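Local coordinates for protein salicylaldehyde dehydrogenase NahF (Pseudomonas putida, PDB 4JZ6) that probably oxidises salicylaldehyde to salicylate with NAD+ as the electron acceptor, a step in naphthalene degradation, at residues L437-G440 against M441-Y445; K74-G77 against P78-R82. All blocks are in the same frame, centred on the assembly; numbering follows the deposited sequence.

The two contacts sit at opposite kinds of helix end. Contact 2 comes first along the chain, where the loop after helix 56-73 turns into the N-terminus of helix 78-94; contact 1 follows much later, at the C-terminus of helix 433-442, just before strand 447-450 of the seven-stranded mixed sheet. Their centres lie about 40 Å apart and their nearest atoms about 29 Å, so they do not touch, although both belong to the aldehyde dehydrogenase family region. Both lie away from the salicylaldehyde pockets, and each finishes a helix end, contact 2 on the surface of one chain and contact 1 against the second subunit.

Contact 1 of 2, residues L437-G440 against M441-Y445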
loop_
_atom_site.group_PDB
_atom_site.type_symbol
_atom_site.label_atom_id
_atom_site.label_comp_id
_atom_site.label_asym_id
_atom_site.label_seq_id
_atom_site.Cartn_x
_atom_site.Cartn_y
_atom_site.Cartn_z
ATOM N N LEU A 437 10.564 -21.274 17.313
ATOM C CA LEU A 437 9.337 -20.529 17.051
ATOM C C LEU A 437 9.326 -19.158 17.727
ATOM O O LEU A 437 8.881 -18.178 17.125
ATOM C CB LEU A 437 8.112 -21.343 17.479
ATOM C CG LEU A 437 7.608 -22.371 16.459
ATOM C CD1 LEU A 437 6.632 -23.343 17.098
ATOM C CD2 LEU A 437 6.958 -21.670 15.285
ATOM N N ARG A 438 9.811 -19.093 18.969
ATOM C CA ARG A 438 9.914 -17.827 19.699
ATOM C C ARG A 438 10.692 -16.800 18.894
ATOM O O ARG A 438 10.209 -15.694 18.641
ATOM C CB ARG A 438 10.617 -18.016 21.045
ATOM C CG ARG A 438 9.847 -18.794 22.076
ATOM C CD ARG A 438 10.541 -18.669 23.415
ATOM N NE ARG A 438 10.722 -19.962 24.063
ATOM C CZ ARG A 438 11.903 -20.526 24.292
ATOM N NH1 ARG A 438 13.017 -19.908 23.936
ATOM N NH2 ARG A 438 11.969 -21.707 24.886
ATOM N N VAL A 439 11.902 -17.171 18.494
ATOM C CA VAL A 439 12.706 -16.282 17.669
ATOM C C VAL A 439 12.037 -16.085 16.306
ATOM O O VAL A 439 11.942 -14.962 15.806
ATOM C CB VAL A 439 14.188 -16.749 17.556
ATOM C CG1 VAL A 439 14.401 -18.024 18.328
ATOM C CG2 VAL A 439 14.619 -16.903 16.105
ATOM N N GLY A 440 11.540 -17.173 15.728
ATOM C CA GLY A 440 10.888 -17.098 14.435
ATOM C C GLY A 440 9.769 -16.077 14.437
ATOM O O GLY A 440 9.607 -15.303 13.494
ATOM N N MET A 441 9.006 -16.055 15.521
ATOM C CA MET A 441 7.859 -15.171 15.601
ATOM C C MET A 441 8.238 -13.737 15.964
ATOM O O MET A 441 7.512 -12.794 15.638
ATOM C CB MET A 441 6.830 -15.747 16.566
ATOM C CG MET A 441 5.967 -16.806 15.910
ATOM S SD MET A 441 4.757 -17.490 17.034
ATOM C CE MET A 441 5.714 -18.755 17.849
ATOM N N SER A 442 9.389 -13.577 16.608
ATOM C CA SER A 442 9.839 -12.268 17.067
ATOM C C SER A 442 10.619 -11.476 16.015
ATOM O O SER A 442 10.700 -10.251 16.102
ATOM C CB SER A 442 10.676 -12.413 18.339
ATOM O OG SER A 442 9.895 -12.934 19.399
ATOM N N ILE A 443 11.191 -12.168 15.031
ATOM C CA ILE A 443 11.984 -11.501 13.993
ATOM C C ILE A 443 11.124 -10.826 12.919
ATOM O O ILE A 443 10.031 -11.297 12.590
ATOM C CB ILE A 443 13.020 -12.448 13.331
ATOM C CG1 ILE A 443 12.332 -13.643 12.676
ATOM C CG2 ILE A 443 14.050 -12.915 14.355
ATOM C CD1 ILE A 443 13.298 -14.661 12.124
ATOM N N GLU A 444 11.636 -9.721 12.382
ATOM C CA GLU A 444 10.873 -8.849 11.488
ATOM C C GLU A 444 11.073 -9.194 10.008
ATOM O O GLU A 444 11.731 -8.464 9.261
ATOM C CB GLU A 444 11.234 -7.386 11.771
ATOM C CG GLU A 444 10.777 -6.907 13.149
ATOM C CD GLU A 444 11.623 -5.771 13.706
ATOM O OE1 GLU A 444 12.761 -5.570 13.235
ATOM O OE2 GLU A 444 11.149 -5.081 14.632
ATOM N N TYR A 445 10.500 -10.320 9.591
ATOM C CA TYR A 445 10.736 -10.847 8.249
ATOM C C TYR A 445 9.445 -11.299 7.572
ATOM O O TYR A 445 8.546 -11.841 8.218
ATOM C CB TYR A 445 11.777 -11.980 8.297
ATOM C CG TYR A 445 13.162 -11.449 8.594
ATOM C CD1 TYR A 445 14.076 -11.224 7.569
ATOM C CD2 TYR A 445 13.540 -11.125 9.893
ATOM C CE1 TYR A 445 15.330 -10.708 7.836
ATOM C CE2 TYR A 445 14.790 -10.610 10.169
ATOM C CZ TYR A 445 15.682 -10.406 9.138
ATOM O OH TYR A 445 16.930 -9.895 9.410
#
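The last turn of helix 433-442, the helix of the beta-alpha-beta unit between strands 425-429 and 447-450, brings Leu-437 against Met-441 and Val-439 against Ile-443. The amide N of Met-441 donates to Leu-437 O at 2.7 Å. On the same flank the Met-441 chain runs back over its helix: CG lies anti to the carbonyl carbon (chi1 -82°), and the bend at chi3 (-85°) swings CE round to Leu-437 CB at 3.5 Å. The two side chains meet obliquely, the methyl end of one against the root of the other. Next along the turn, Ser-442 folds its hydroxyl onto the backbone: OG donates to Arg-438 O at 2.9 Å, while the amide N of Ser-442 reaches that oxygen only weakly, so one carbonyl takes both. The guanidinium of Arg-438 turns instead to a salt bridge with Glu-410. The bond from Ile-443 N to Val-439 O, 3.0 Å long, closes the turn, and Ile-443 CG1 sits 3.3 Å from Gly-440 O. The apolar side chains of Val-439 and Ile-443 come together more loosely, CG2 to CG2 4.4 Å, and both pack on Val-428 of strand 425-429. The carbonyls of Gly-440 and Ile-443 accept from Lys-487 of the second subunit, and Met-441 O from Gln-154 of that subunit; Leu-437 and Met-441 pack on its Leu-489 and Leu-152, respectively. Ile-443 is the first residue to leave helical geometry. This is the C-terminal end of the helix of a beta-alpha-beta crossover, packed on the sheet by one flank and on the second subunit by the other.

Contact 2 of 2, residues K74-G77 against P78-R82; sequences KDVG and PSERR
Arg-81 presents the NE and NH2 edge of its guanidinium to the Val-76 carbonyl oxygen. NH2 of Arg-81 approaches Val-76 O in the carbonyl plane at 3.0 Å. Its NE, 3.1 Å from Val-76 O, comes from above that plane. The oxygen itself stays at the edge of the guanidinium, close to its plane, which helps to fix the rotation of the group. The bend of the arginine chain at chi3 (-79°) turns this end back toward the loop, with Pro-78 CA near the rim of one face. The backbone of the same residue joins in, Arg-81 N donating to Gly-77 O at 3.2 Å, the first i to i+4 bond of helix 78-94. Alongside, Val-76 CG1 rests on the aliphatic part of Glu-80, 3.8 Å from Glu-80 CB; CG1 is anti to the backbone N (chi1 169°), which directs it to that side chain. Replacing Arg-81 by an alanine would probably leave Val-76 O without its two side-chain donors and the loop less firmly tied to the helix. Farther out, the carboxylate of Glu-80 leads away to a salt bridge with Arg-83, and NH1 of Arg-81 makes a weak hydrogen bond to Val-181 O. Gly-77 at the N-cap, followed by Pro-78 in the first turn, forms a helix N-terminus here clasped to its preceding loop by an arginine side chain.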
loop_
_atom_site.group_PDB
_atom_site.type_symbol
_atom_site.label_atom_id
_atom_site.label_comp_id
_atom_site.label_asym_id
_atom_site.label_seq_id
_atom_site.Cartn_x
_atom_site.Cartn_y
_atom_site.Cartn_z
ATOM N N LYS A 74 -11.408 -5.982 -19.134
ATOM C CA LYS A 74 -11.913 -5.918 -17.762
ATOM C C LYS A 74 -13.206 -6.710 -17.611
ATOM O O LYS A 74 -13.562 -7.133 -16.509
ATOM C CB LYS A 74 -12.136 -4.469 -17.330
ATOM C CG LYS A 74 -13.271 -3.772 -18.071
ATOM C CD LYS A 74 -13.294 -2.283 -17.775
ATOM C CE LYS A 74 -14.270 -1.555 -18.678
ATOM N NZ LYS A 74 -15.681 -1.986 -18.454
ATOM N N ASP A 75 -13.897 -6.924 -18.727
ATOM C CA ASP A 75 -15.188 -7.605 -18.703
ATOM C C ASP A 75 -15.128 -9.082 -19.097
ATOM O O ASP A 75 -16.146 -9.768 -19.072
ATOM C CB ASP A 75 -16.197 -6.857 -19.572
ATOM C CG ASP A 75 -16.547 -5.495 -19.008
ATOM O OD1 ASP A 75 -16.768 -5.399 -17.780
ATOM O OD2 ASP A 75 -16.590 -4.522 -19.790
ATOM N N VAL A 76 -13.942 -9.572 -19.448
ATOM C CA VAL A 76 -13.759 -10.998 -19.730
ATOM C C VAL A 76 -14.046 -11.827 -18.477
ATOM O O VAL A 76 -13.581 -11.492 -17.386
ATOM C CB VAL A 76 -12.327 -11.300 -20.236
ATOM C CG1 VAL A 76 -12.067 -12.802 -20.277
ATOM C CG2 VAL A 76 -12.112 -10.682 -21.599
ATOM N N GLY A 77 -14.815 -12.902 -18.637
ATOM C CA GLY A 77 -15.254 -13.711 -17.511
ATOM C C GLY A 77 -14.157 -14.553 -16.890
ATOM O O GLY A 77 -13.066 -14.670 -17.454
ATOM N N PRO A 78 -14.431 -15.137 -15.712
ATOM C CA PRO A 78 -13.450 -15.963 -14.996
ATOM C C PRO A 78 -13.066 -17.233 -15.741
ATOM O O PRO A 78 -11.911 -17.659 -15.652
ATOM C CB PRO A 78 -14.172 -16.328 -13.694
ATOM C CG PRO A 78 -15.616 -16.092 -13.965
ATOM C CD PRO A 78 -15.657 -14.942 -14.919
ATOM N N SER A 79 -14.013 -17.839 -16.450
ATOM C CA SER A 79 -13.735 -19.087 -17.150
ATOM C C SER A 79 -12.675 -18.888 -18.228
ATOM O O SER A 79 -11.723 -19.659 -18.331
ATOM C CB SER A 79 -15.012 -19.659 -17.755
ATOM O OG SER A 79 -15.798 -20.288 -16.757
ATOM N N GLU A 80 -12.842 -17.837 -19.019
ATOM C CA GLU A 80 -11.915 -17.539 -20.099
ATOM C C GLU A 80 -10.542 -17.118 -19.579
ATOM O O GLU A 80 -9.517 -17.512 -20.135
ATOM C CB GLU A 80 -12.507 -16.472 -21.024
ATOM C CG GLU A 80 -11.649 -16.124 -22.224
ATOM C CD GLU A 80 -11.494 -17.273 -23.199
ATOM O OE1 GLU A 80 -12.126 -18.338 -23.001
ATOM O OE2 GLU A 80 -10.730 -17.118 -24.177
ATOM N N ARG A 81 -10.521 -16.324 -18.511
ATOM C CA ARG A 81 -9.260 -15.915 -17.897
ATOM C C ARG A 81 -8.469 -17.126 -17.405
ATOM O O ARG A 81 -7.269 -17.245 -17.659
ATOM C CB ARG A 81 -9.497 -14.913 -16.762
ATOM C CG ARG A 81 -9.354 -13.455 -17.203
ATOM C CD ARG A 81 -9.621 -12.462 -16.085
ATOM N NE ARG A 81 -11.049 -12.267 -15.849
ATOM C CZ ARG A 81 -11.676 -12.580 -14.717
ATOM N NH1 ARG A 81 -11.003 -13.101 -13.697
ATOM N NH2 ARG A 81 -12.983 -12.363 -14.600
ATOM N N ARG A 82 -9.153 -18.032 -16.716
ATOM C CA ARG A 82 -8.518 -19.243 -16.222
ATOM C C ARG A 82 -7.965 -20.093 -17.372
ATOM O O ARG A 82 -6.833 -20.581 -17.304
ATOM C CB ARG A 82 -9.499 -20.052 -15.372
ATOM C CG ARG A 82 -8.979 -21.411 -14.926
ATOM C CD ARG A 82 -9.982 -22.100 -14.020
ATOM N NE ARG A 82 -10.079 -21.426 -12.729
ATOM C CZ ARG A 82 -11.140 -21.472 -11.926
ATOM N NH1 ARG A 82 -12.222 -22.155 -12.273
ATOM N NH2 ARG A 82 -11.116 -20.827 -10.772
#